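PDB 3WND: protein translation elongation factor 1A from Methanosarcina mazei, which binds cysteinyl-tRNA(Cys) in its GTP-bound form, resembles SelB, EF-Tu and aIF2 gamma, and probably serves as a translation elongation factor. Local coordinates for residues T46-T51 / I267-I272; H68-T73 / G101-A106; F112-I117 / E179-E184; T225-F228 / D233-I236. All blocks are in the same frame, centred on the assembly; numbering follows the deposited sequence.

Contact 1: T46-T51 / I267-I272; sequences TSSDIT and IERGFI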
loop_
_atom_site.group_PDB
_atom_site.type_symbol
_atom_site.label_atom_id
_atom_site.label_comp_id
_atom_site.label_asym_id
_atom_site.label_seq_id
_atom_site.Cartn_x
_atom_site.Cartn_y
_atom_site.Cartn_z
ATOM N N THR A 46 1.224 9.054 -13.045
ATOM C CA THR A 46 2.592 8.569 -12.793
ATOM C C THR A 46 2.691 7.069 -13.023
ATOM O O THR A 46 1.819 6.294 -12.609
ATOM C CB THR A 46 2.943 8.884 -11.316
ATOM O OG1 THR A 46 2.793 10.293 -11.138
ATOM C CG2 THR A 46 4.361 8.547 -11.068
ATOM N N SER A 47 3.726 6.644 -13.700
ATOM C CA SER A 47 3.922 5.251 -14.031
ATOM C C SER A 47 5.384 4.850 -13.893
ATOM O O SER A 47 6.213 5.454 -14.515
ATOM C CB SER A 47 3.467 5.039 -15.487
ATOM O OG SER A 47 3.435 3.645 -15.828
ATOM N N SER A 48 5.675 3.886 -12.998
ATOM C CA SER A 48 6.999 3.277 -12.802
ATOM C C SER A 48 6.854 1.726 -12.708
ATOM O O SER A 48 6.434 1.064 -13.684
ATOM C CB SER A 48 7.611 3.866 -11.500
ATOM O OG SER A 48 6.764 3.707 -10.352
ATOM N N ASP A 49 7.102 1.130 -11.530
ATOM C CA ASP A 49 6.669 -0.299 -11.366
ATOM C C ASP A 49 5.214 -0.395 -10.898
ATOM O O ASP A 49 4.670 -1.516 -10.807
ATOM C CB ASP A 49 7.519 -1.066 -10.347
ATOM C CG ASP A 49 7.497 -0.390 -8.981
ATOM O OD1 ASP A 49 7.213 0.826 -8.845
ATOM O OD2 ASP A 49 7.765 -1.090 -8.038
ATOM N N ILE A 50 4.617 0.763 -10.610
ATOM C CA ILE A 50 3.197 0.899 -10.299
ATOM C C ILE A 50 2.670 2.014 -11.163
ATOM O O ILE A 50 3.434 2.815 -11.632
ATOM C CB ILE A 50 2.860 1.214 -8.798
ATOM C CG1 ILE A 50 3.647 2.439 -8.299
ATOM C CG2 ILE A 50 3.231 0.013 -7.900
ATOM C CD1 ILE A 50 3.096 3.028 -6.975
ATOM N N THR A 51 1.348 2.035 -11.389
ATOM C CA THR A 51 0.742 3.137 -12.175
ATOM C C THR A 51 -0.472 3.730 -11.517
ATOM O O THR A 51 -1.353 3.018 -11.070
ATOM C CB THR A 51 0.388 2.651 -13.636
ATOM O OG1 THR A 51 1.575 2.113 -14.278
ATOM C CG2 THR A 51 -0.166 3.730 -14.478
ATOM N N ILE A 267 16.974 11.335 -3.163
ATOM C CA ILE A 267 15.731 10.809 -2.563
ATOM C C ILE A 267 15.350 9.529 -3.281
ATOM O O ILE A 267 15.305 9.525 -4.521
ATOM C CB ILE A 267 14.578 11.860 -2.659
ATOM C CG1 ILE A 267 15.085 13.169 -1.970
ATOM C CG2 ILE A 267 13.322 11.294 -2.048
ATOM C CD1 ILE A 267 13.963 14.245 -1.874
ATOM N N GLU A 268 14.920 8.523 -2.506
ATOM C CA GLU A 268 14.343 7.282 -3.098
ATOM C C GLU A 268 12.907 7.048 -2.562
ATOM O O GLU A 268 12.502 7.605 -1.485
ATOM C CB GLU A 268 15.271 6.084 -2.685
ATOM C CG GLU A 268 16.711 6.166 -3.206
ATOM C CD GLU A 268 16.836 6.220 -4.766
ATOM O OE1 GLU A 268 15.975 5.640 -5.509
ATOM O OE2 GLU A 268 17.818 6.744 -5.250
ATOM N N ARG A 269 12.110 6.298 -3.334
ATOM C CA ARG A 269 10.893 5.792 -2.756
ATOM C C ARG A 269 11.159 5.169 -1.351
ATOM O O ARG A 269 12.100 4.390 -1.185
ATOM C CB ARG A 269 10.278 4.705 -3.657
ATOM C CG ARG A 269 9.047 4.024 -3.025
ATOM C CD ARG A 269 8.484 2.924 -3.901
ATOM N NE ARG A 269 8.069 3.559 -5.133
ATOM C CZ ARG A 269 7.662 2.850 -6.188
ATOM N NH1 ARG A 269 7.461 1.528 -6.066
ATOM N NH2 ARG A 269 7.346 3.484 -7.288
ATOM N N GLY A 270 10.361 5.511 -0.345
ATOM C CA GLY A 270 10.647 4.938 0.949
ATOM C C GLY A 270 11.132 5.987 1.958
ATOM O O GLY A 270 11.069 5.763 3.174
ATOM N N PHE A 271 11.609 7.111 1.449
ATOM C CA PHE A 271 12.023 8.190 2.333
ATOM C C PHE A 271 10.800 8.782 2.972
ATOM O O PHE A 271 9.668 8.688 2.419
ATOM C CB PHE A 271 12.771 9.270 1.475
ATOM C CG PHE A 271 14.245 8.924 1.240
ATOM C CD1 PHE A 271 14.658 7.604 1.032
ATOM C CD2 PHE A 271 15.198 9.941 1.208
ATOM C CE1 PHE A 271 16.039 7.315 0.792
ATOM C CE2 PHE A 271 16.537 9.635 0.973
ATOM C CZ PHE A 271 16.977 8.371 0.781
ATOM N N ILE A 272 10.975 9.414 4.106
ATOM C CA ILE A 272 9.873 9.942 4.887
ATOM C C ILE A 272 10.167 11.399 5.235
ATOM O O ILE A 272 11.308 11.757 5.641
ATOM C CB ILE A 272 9.774 9.174 6.253
ATOM C CG1 ILE A 272 9.436 7.667 5.973
ATOM C CG2 ILE A 272 8.637 9.769 7.096
ATOM C CD1 ILE A 272 9.559 6.803 7.242
#
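Ser48 and Arg269 are the backbone's closest match across this contact, yet their CA atoms stand 11.1 Å apart, so the two loops are joined by side chains alone. Residues 46-51 form the bend between strands 43-47 and 51-55, with Ser48 N bonded to Ile50 O. Residues 268-271 make a type II turn: Phe271 N reaches Glu268 O, and Gly270 adopts backbone angles that call for glycine. Arg269 leaves that turn with CG anti to its own N (chi1 174°) and spans the gap. The Arg269 guanidinium meets Asp49 end-on, NH1 at 2.9 Å and NH2 at 3.1 Å from the same oxygen, OD1. Arg269 NH1 comes in on the syn lone pair of Asp49 OD1, while NH2 meets that oxygen nearly along its C-O axis; the flat groups are turned 25° apart. This salt bridge ties the nucleotide-binding domain to the second domain, a beta barrel of the SelB/EF-Tu type. Ser48 OG lies at the guanidinium edge, 3.1 Å from Arg269 NH2, although its firmer partner is His199. Ile50 CD1 sits over one face of the group. Arg269 NE also donates to the carbonyl of Asp198, and NH1 makes a weak bond to Thr79 OG1.

Contact 2: H68-T73 / G101-A106; sequences HSYPKT and GECIIA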
loop_
_atom_site.group_PDB
_atom_site.type_symbol
_atom_site.label_atom_id
_atom_site.label_comp_id
_atom_site.label_asym_id
_atom_site.label_seq_id
_atom_site.Cartn_x
_atom_site.Cartn_y
_atom_site.Cartn_z
ATOM N N HIS A 68 1.107 -3.074 -11.297
ATOM C CA HIS A 68 1.250 -3.853 -12.537
ATOM C C HIS A 68 2.452 -4.713 -12.635
ATOM O O HIS A 68 2.488 -5.558 -13.533
ATOM C CB HIS A 68 1.098 -2.940 -13.789
ATOM C CG HIS A 68 2.250 -1.973 -13.955
ATOM N ND1 HIS A 68 2.190 -0.626 -13.586
ATOM C CD2 HIS A 68 3.556 -2.221 -14.257
ATOM C CE1 HIS A 68 3.364 -0.064 -13.784
ATOM N NE2 HIS A 68 4.216 -1.006 -14.222
ATOM N N SER A 69 3.447 -4.503 -11.745
ATOM C CA SER A 69 4.659 -5.309 -11.715
ATOM C C SER A 69 4.593 -6.474 -10.745
ATOM O O SER A 69 5.526 -7.174 -10.597
ATOM C CB SER A 69 5.992 -4.488 -11.529
ATOM O OG SER A 69 5.996 -3.439 -12.430
ATOM N N TYR A 70 3.436 -6.678 -10.137
ATOM C CA TYR A 70 3.160 -7.907 -9.362
ATOM C C TYR A 70 2.369 -8.796 -10.335
ATOM O O TYR A 70 1.437 -8.296 -10.998
ATOM C CB TYR A 70 2.341 -7.502 -8.109
ATOM C CG TYR A 70 1.906 -8.718 -7.356
ATOM C CD1 TYR A 70 2.796 -9.357 -6.437
ATOM C CD2 TYR A 70 0.701 -9.351 -7.702
ATOM C CE1 TYR A 70 2.438 -10.545 -5.835
ATOM C CE2 TYR A 70 0.347 -10.589 -7.101
ATOM C CZ TYR A 70 1.184 -11.141 -6.156
ATOM O OH TYR A 70 0.882 -12.323 -5.568
ATOM N N PRO A 71 2.649 -10.123 -10.365
ATOM C CA PRO A 71 3.405 -10.861 -9.368
ATOM C C PRO A 71 4.920 -10.962 -9.571
ATOM O O PRO A 71 5.603 -11.601 -8.777
ATOM C CB PRO A 71 2.750 -12.236 -9.427
ATOM C CG PRO A 71 2.350 -12.409 -10.791
ATOM C CD PRO A 71 1.836 -11.060 -11.180
ATOM N N LYS A 72 5.456 -10.346 -10.625
ATOM C CA LYS A 72 6.930 -10.427 -10.819
ATOM C C LYS A 72 7.690 -9.937 -9.596
ATOM O O LYS A 72 8.618 -10.623 -9.141
ATOM C CB LYS A 72 7.345 -9.605 -12.037
ATOM C CG LYS A 72 8.865 -9.536 -12.285
ATOM C CD LYS A 72 9.169 -8.522 -13.409
ATOM C CE LYS A 72 9.490 -7.088 -12.918
ATOM N NZ LYS A 72 8.823 -5.958 -13.649
ATOM N N THR A 73 7.329 -8.767 -9.068
ATOM C CA THR A 73 7.987 -8.253 -7.864
ATOM C C THR A 73 6.924 -8.066 -6.733
ATOM O O THR A 73 5.748 -7.700 -6.971
ATOM C CB THR A 73 8.665 -6.874 -8.041
ATOM O OG1 THR A 73 7.647 -5.830 -8.167
ATOM C CG2 THR A 73 9.569 -6.866 -9.212
ATOM N N GLY A 101 -3.841 -16.478 -3.791
ATOM C CA GLY A 101 -3.571 -16.886 -2.403
ATOM C C GLY A 101 -2.488 -15.997 -1.733
ATOM O O GLY A 101 -2.620 -15.620 -0.574
ATOM N N GLU A 102 -1.418 -15.727 -2.454
ATOM C CA GLU A 102 -0.316 -14.874 -1.940
ATOM C C GLU A 102 -0.848 -13.485 -1.605
ATOM O O GLU A 102 -0.507 -12.880 -0.551
ATOM C CB GLU A 102 0.793 -14.801 -2.979
ATOM C CG GLU A 102 2.022 -14.060 -2.408
ATOM C CD GLU A 102 3.129 -14.056 -3.432
ATOM O OE1 GLU A 102 2.916 -13.578 -4.559
ATOM O OE2 GLU A 102 4.214 -14.617 -3.114
ATOM N N CYS A 103 -1.681 -12.933 -2.498
ATOM C CA CYS A 103 -2.300 -11.580 -2.185
ATOM C C CYS A 103 -3.170 -11.596 -0.930
ATOM O O CYS A 103 -3.150 -10.655 -0.142
ATOM C CB CYS A 103 -3.215 -11.117 -3.365
ATOM S SG CYS A 103 -2.204 -10.526 -4.754
ATOM N N ILE A 104 -4.031 -12.650 -0.795
ATOM C CA ILE A 104 -4.818 -12.798 0.415
ATOM C C ILE A 104 -3.942 -12.878 1.641
ATOM O O ILE A 104 -4.191 -12.207 2.616
ATOM C CB ILE A 104 -5.704 -14.069 0.309
ATOM C CG1 ILE A 104 -6.786 -13.777 -0.755
ATOM C CG2 ILE A 104 -6.334 -14.456 1.674
ATOM C CD1 ILE A 104 -7.617 -15.023 -1.097
ATOM N N ILE A 105 -2.849 -13.669 1.583
ATOM C CA ILE A 105 -1.958 -13.794 2.707
ATOM C C ILE A 105 -1.291 -12.438 3.010
ATOM O O ILE A 105 -1.205 -12.037 4.200
ATOM C CB ILE A 105 -0.926 -14.889 2.413
ATOM C CG1 ILE A 105 -1.600 -16.252 2.641
ATOM C CG2 ILE A 105 0.246 -14.722 3.385
ATOM C CD1 ILE A 105 -0.833 -17.383 2.007
ATOM N N ALA A 106 -0.889 -11.737 1.968
ATOM C CA ALA A 106 -0.255 -10.411 2.188
ATOM C C ALA A 106 -1.195 -9.431 2.840
ATOM O O ALA A 106 -0.806 -8.733 3.789
ATOM C CB ALA A 106 0.266 -9.802 0.900
#
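The Tyr70 ring points its hydroxyl edge at Glu102, receives Pro71 CB over one face, 3.6 Å above the plane, and meets Cys103 SG at an oblique angle. It belongs to the loop between strand 61-66 and helix 74-83, where GTPases of this fold carry switch II, and it packs on helix 98-109 of the same domain. The peptide bond between Tyr70 and Pro71 is cis, which brings the proline back onto the ring.

Both main side chains start out alike: CG stands opposite the backbone N in Tyr70 (chi1 174°) and in Glu102. The extended glutamate then brings its carboxylate to the phenol, the two planes inclined by 57°. Tyr70 OH donates to Glu102 OE1 over a short 2.6 Å, entering on the anti lone pair. That oxygen is shared, because Arg362, just ahead of strand 363-369 in the C-terminal domain, forms a salt bridge with it and also bonds Pro71 O. Two donors therefore hold a buried carboxylate oxygen at a junction of domains, which probably favours its negative charge. On the backbone side, Tyr70 O accepts from Arg34, one of the GDP-binding residues, which couples this loop to the nucleotide pocket. Cys103 SG makes an oblique sulfur-aromatic contact, 3.5 Å from Tyr70 CE2 and 4.3 Å from the ring centroid.

Contact 3: F112-I117 / E179-E184; sequences FKHGII and EKIEAE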
loop_
_atom_site.group_PDB
_atom_site.type_symbol
_atom_site.label_atom_id
_atom_site.label_comp_id
_atom_site.label_asym_id
_atom_site.label_seq_id
_atom_site.Cartn_x
_atom_site.Cartn_y
_atom_site.Cartn_z
ATOM N N PHE A 112 -4.891 -5.440 6.651
ATOM C CA PHE A 112 -5.398 -4.435 5.773
ATOM C C PHE A 112 -6.888 -4.472 5.984
ATOM O O PHE A 112 -7.569 -5.424 5.581
ATOM C CB PHE A 112 -5.049 -4.753 4.313
ATOM C CG PHE A 112 -5.062 -3.527 3.450
ATOM C CD1 PHE A 112 -3.879 -2.841 3.168
ATOM C CD2 PHE A 112 -6.279 -2.985 3.025
ATOM C CE1 PHE A 112 -3.937 -1.672 2.441
ATOM C CE2 PHE A 112 -6.326 -1.785 2.301
ATOM C CZ PHE A 112 -5.151 -1.157 1.991
ATOM N N LYS A 113 -7.403 -3.382 6.516
ATOM C CA LYS A 113 -8.806 -3.430 6.965
ATOM C C LYS A 113 -9.875 -3.354 5.860
ATOM O O LYS A 113 -10.813 -4.218 5.775
ATOM C CB LYS A 113 -9.080 -2.581 8.240
ATOM C CG LYS A 113 -8.385 -3.122 9.564
ATOM C CD LYS A 113 -9.062 -4.433 10.077
ATOM C CE LYS A 113 -8.385 -4.976 11.333
ATOM N NZ LYS A 113 -8.464 -4.091 12.567
ATOM N N HIS A 114 -9.659 -2.465 4.912
ATOM C CA HIS A 114 -10.782 -2.009 4.089
ATOM C C HIS A 114 -10.513 -2.495 2.689
ATOM O O HIS A 114 -9.468 -2.198 2.089
ATOM C CB HIS A 114 -10.692 -0.497 4.054
ATOM C CG HIS A 114 -10.966 0.112 5.345
ATOM N ND1 HIS A 114 -12.237 0.104 5.860
ATOM C CD2 HIS A 114 -10.182 0.819 6.214
ATOM C CE1 HIS A 114 -12.255 0.741 7.035
ATOM N NE2 HIS A 114 -10.999 1.209 7.264
ATOM N N GLY A 115 -11.431 -3.278 2.143
ATOM C CA GLY A 115 -11.265 -3.804 0.785
ATOM C C GLY A 115 -12.572 -4.336 0.208
ATOM O O GLY A 115 -13.668 -4.330 0.870
ATOM N N ILE A 116 -12.418 -4.754 -1.048
ATOM C CA ILE A 116 -13.498 -5.262 -1.886
ATOM C C ILE A 116 -12.841 -6.315 -2.790
ATOM O O ILE A 116 -11.690 -6.170 -3.184
ATOM C CB ILE A 116 -14.087 -4.167 -2.812
ATOM C CG1 ILE A 116 -14.454 -2.970 -1.967
ATOM C CG2 ILE A 116 -15.318 -4.727 -3.601
ATOM C CD1 ILE A 116 -14.767 -1.689 -2.825
ATOM N N ILE A 117 -13.577 -7.425 -3.005
ATOM C CA ILE A 117 -13.198 -8.400 -4.008
ATOM C C ILE A 117 -13.889 -8.107 -5.297
ATOM O O ILE A 117 -15.162 -8.150 -5.292
ATOM C CB ILE A 117 -13.396 -9.859 -3.512
ATOM C CG1 ILE A 117 -12.445 -10.088 -2.294
ATOM C CG2 ILE A 117 -13.058 -10.863 -4.609
ATOM C CD1 ILE A 117 -12.567 -11.442 -1.605
ATOM N N GLU A 179 -15.802 6.795 2.837
ATOM C CA GLU A 179 -16.380 7.773 3.780
ATOM C C GLU A 179 -15.890 7.362 5.165
ATOM O O GLU A 179 -15.564 8.205 5.992
ATOM C CB GLU A 179 -17.933 7.749 3.662
ATOM C CG GLU A 179 -18.713 8.748 4.537
ATOM C CD GLU A 179 -20.077 9.052 3.879
ATOM O OE1 GLU A 179 -20.750 8.083 3.523
ATOM O OE2 GLU A 179 -20.473 10.219 3.720
ATOM N N LYS A 180 -15.797 6.051 5.410
ATOM C CA LYS A 180 -15.369 5.517 6.710
ATOM C C LYS A 180 -13.912 5.832 6.901
ATOM O O LYS A 180 -13.497 6.296 7.977
ATOM C CB LYS A 180 -15.612 4.005 6.805
ATOM C CG LYS A 180 -17.077 3.616 6.838
ATOM C CD LYS A 180 -17.488 2.256 6.239
ATOM C CE LYS A 180 -16.937 0.969 6.904
ATOM N NZ LYS A 180 -16.792 -0.194 5.921
ATOM N N ILE A 181 -13.130 5.699 5.836
ATOM C CA ILE A 181 -11.698 5.996 5.927
ATOM C C ILE A 181 -11.420 7.489 6.121
ATOM O O ILE A 181 -10.497 7.855 6.820
ATOM C CB ILE A 181 -10.954 5.479 4.684
ATOM C CG1 ILE A 181 -10.982 3.929 4.722
ATOM C CG2 ILE A 181 -9.585 6.085 4.558
ATOM C CD1 ILE A 181 -10.735 3.399 3.358
ATOM N N GLU A 182 -12.269 8.334 5.568
ATOM C CA GLU A 182 -12.089 9.758 5.769
ATOM C C GLU A 182 -12.211 10.081 7.313
ATOM O O GLU A 182 -11.437 10.898 7.809
ATOM C CB GLU A 182 -13.088 10.592 4.959
ATOM C CG GLU A 182 -12.613 10.672 3.490
ATOM C CD GLU A 182 -13.794 10.956 2.542
ATOM O OE1 GLU A 182 -14.987 11.147 3.013
ATOM O OE2 GLU A 182 -13.506 10.962 1.312
ATOM N N ALA A 183 -13.111 9.418 8.030
ATOM C CA ALA A 183 -13.232 9.676 9.456
ATOM C C ALA A 183 -12.039 9.130 10.204
ATOM O O ALA A 183 -11.495 9.790 11.100
ATOM C CB ALA A 183 -14.489 9.050 10.015
ATOM N N GLU A 184 -11.607 7.928 9.823
ATOM C CA GLU A 184 -10.415 7.328 10.443
ATOM C C GLU A 184 -9.221 8.191 10.195
ATOM O O GLU A 184 -8.430 8.441 11.129
ATOM C CB GLU A 184 -10.151 5.891 9.936
ATOM C CG GLU A 184 -11.310 5.012 10.323
ATOM C CD GLU A 184 -11.180 3.582 9.832
ATOM O OE1 GLU A 184 -10.171 3.267 9.145
ATOM O OE2 GLU A 184 -12.120 2.780 10.217
HETATM O O HOH W 1 -14.569 -1.204 5.238
#
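His114 and Ile181 make the apolar half of this contact, with the imidazole lying flat against the aliphatic branch. Ile181 CG1 is 3.7 Å from the His114 ring centroid and 18° off the normal, a CH-pi contact over the face, displaced toward CD2, which it approaches to 3.5 Å. Ile181 CD1 continues under CG of the ring. On the opposite face sits CB of Lys113, offset toward the rim, sandwiching the ring between aliphatic groups. Val177 of the same helix also touches His114.

Hydrogen bonds occupy the ring edges. His114 NE2 donates to Glu184 OE1 over 2.9 Å in a fairly straight bond (160°). The oxygen lies near the imidazole plane, whereas the histidine comes in on the syn side but tilted well out of the carboxylate plane, itself turned 45° from the ring. At the other edge, water 1 lies in the ring plane, 2.7 Å from His114 ND1, and accepts from Lys180 NZ.

The packing is strand to helix within the alpha/beta G domain, away from the GDP site: helix 167-187 lies against the mixed sheet beside strand 115-119, with the CA atoms of His114 and Ile181 8.3 Å apart. The bond to Glu184, with the water at ND1, holds the ring's rotation; whether the imidazole is charged is not settled, since Glu184 would probably favour its protonation and Lys180 oppose it.

Contact 4: T225-F228 / D233-I236; sequences TKIF and DIEI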
loop_
_atom_site.group_PDB
_atom_site.type_symbol
_atom_site.label_atom_id
_atom_site.label_comp_id
_atom_site.label_asym_id
_atom_site.label_seq_id
_atom_site.Cartn_x
_atom_site.Cartn_y
_atom_site.Cartn_z
ATOM N N THR A 225 11.010 21.054 8.239
ATOM C CA THR A 225 10.903 19.713 8.821
ATOM C C THR A 225 12.093 18.994 8.338
ATOM O O THR A 225 13.119 19.673 8.033
ATOM C CB THR A 225 9.529 19.093 8.469
ATOM O OG1 THR A 225 9.372 17.830 9.098
ATOM C CG2 THR A 225 9.275 19.027 6.952
ATOM N N LYS A 226 12.063 17.656 8.313
ATOM C CA LYS A 226 13.264 16.864 7.915
ATOM C C LYS A 226 12.912 15.755 6.928
ATOM O O LYS A 226 11.728 15.456 6.751
ATOM C CB LYS A 226 13.944 16.213 9.092
ATOM C CG LYS A 226 14.622 17.228 10.076
ATOM C CD LYS A 226 15.449 16.438 11.138
ATOM C CE LYS A 226 16.255 17.360 12.064
ATOM N NZ LYS A 226 17.285 16.520 12.750
ATOM N N ILE A 227 13.936 15.193 6.278
ATOM C CA ILE A 227 13.713 14.026 5.460
ATOM C C ILE A 227 14.631 12.933 5.970
ATOM O O ILE A 227 15.854 13.230 6.195
ATOM C CB ILE A 227 13.863 14.341 3.958
ATOM C CG1 ILE A 227 13.422 13.133 3.060
ATOM C CG2 ILE A 227 15.268 14.882 3.625
ATOM C CD1 ILE A 227 13.214 13.597 1.626
ATOM N N PHE A 228 14.100 11.721 6.018
ATOM C CA PHE A 228 14.827 10.538 6.520
ATOM C C PHE A 228 14.747 9.458 5.465
ATOM O O PHE A 228 13.752 9.408 4.743
ATOM C CB PHE A 228 14.133 10.016 7.806
ATOM C CG PHE A 228 14.268 10.958 8.936
ATOM C CD1 PHE A 228 13.299 11.876 9.174
ATOM C CD2 PHE A 228 15.383 10.889 9.764
ATOM C CE1 PHE A 228 13.417 12.820 10.199
ATOM C CE2 PHE A 228 15.546 11.798 10.776
ATOM C CZ PHE A 228 14.542 12.753 11.013
ATOM N N ASP A 233 17.579 18.758 7.208
ATOM C CA ASP A 233 16.527 19.769 7.255
ATOM C C ASP A 233 16.002 20.209 5.871
ATOM O O ASP A 233 16.789 20.338 4.925
ATOM C CB ASP A 233 17.096 21.003 7.899
ATOM C CG ASP A 233 17.537 20.745 9.332
ATOM O OD1 ASP A 233 16.690 20.231 10.100
ATOM O OD2 ASP A 233 18.670 21.031 9.660
ATOM N N ILE A 234 14.645 20.309 5.719
ATOM C CA ILE A 234 14.084 20.689 4.429
ATOM C C ILE A 234 12.977 21.662 4.689
ATOM O O ILE A 234 12.579 21.816 5.836
ATOM C CB ILE A 234 13.603 19.448 3.600
ATOM C CG1 ILE A 234 12.507 18.679 4.404
ATOM C CG2 ILE A 234 14.731 18.451 3.297
ATOM C CD1 ILE A 234 11.643 17.734 3.535
ATOM N N GLU A 235 12.587 22.404 3.640
ATOM C CA GLU A 235 11.374 23.245 3.788
ATOM C C GLU A 235 10.461 22.806 2.705
ATOM O O GLU A 235 10.914 22.611 1.556
ATOM C CB GLU A 235 11.724 24.784 3.596
ATOM C CG GLU A 235 10.478 25.715 3.577
ATOM C CD GLU A 235 10.846 27.121 3.152
ATOM O OE1 GLU A 235 12.058 27.433 2.960
ATOM O OE2 GLU A 235 9.898 27.898 2.931
ATOM N N ILE A 236 9.157 22.757 3.037
ATOM C CA ILE A 236 8.143 22.530 2.022
ATOM C C ILE A 236 7.796 23.839 1.327
ATOM O O ILE A 236 7.190 24.745 1.942
ATOM C CB ILE A 236 6.922 21.937 2.676
ATOM C CG1 ILE A 236 7.334 20.560 3.304
ATOM C CG2 ILE A 236 5.798 21.780 1.604
ATOM C CD1 ILE A 236 6.155 19.817 3.940
HETATM O O HOH W 2 13.980 21.513 9.784
#
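Thr225 and Ile234 face each other as an antiparallel hydrogen-bonded pair: Thr225 N gives to Ile234 O at 3.0 Å, and Ile234 N gives to Thr225 O at 2.8 Å. Their side chains run the same way, Thr225 CG2 lying 4.1 Å from Ile234 CG1. The next pair, Lys226 and Asp233, is non-hydrogen-bonded, and its CA atoms come within 4.4 Å. The lysine methylenes run alongside Asp233 OD1, Lys226 CE at 3.5 Å; NZ is too far from that oxygen for a salt bridge and pairs instead with Asp231. Water 2 links OD1 to Thr225 O by donating to both. Ile227 comes across Ile234 at about a right angle, their CG2 methyls 3.6 Å apart. Ile234 puts CG1 between its N and carbonyl carbon (chi1 60°), which carries CD1 toward Ile227 CB. Further out, Asp275 binds Thr225 OG1, strand 272-274 bonds to the other side of strand 224-228 through Lys226 and Phe228, and Lys260 pairs with Glu235. The short segments run at 117°, far from plain antiparallel, so only these two pairs form and the strands diverge beyond, within a beta hairpin of the second domain's curled antiparallel sheet.

Contact 1 spans the longest stretch of chain, and contacts 2, 3 and 4 follow one another inside the loop it closes. Contacts 2 and 3 belong to the nucleotide-binding domain, their centres about 20 Å apart, with helix 98-109 leading straight into strand 115-119. Contact 3 shares the central mixed sheet with contact 1, although the two lie on opposite sides of the chain's centre. Contact 4 is in the second domain, about 33 Å from contact 2 between centres. Contact 1 touches both ends of this arrangement: Asp49 O meets Ser69 OG of contact 2, and Ile272 O meets Phe228 N of contact 4. It thus connects the loop near the GDP site with the beta domain.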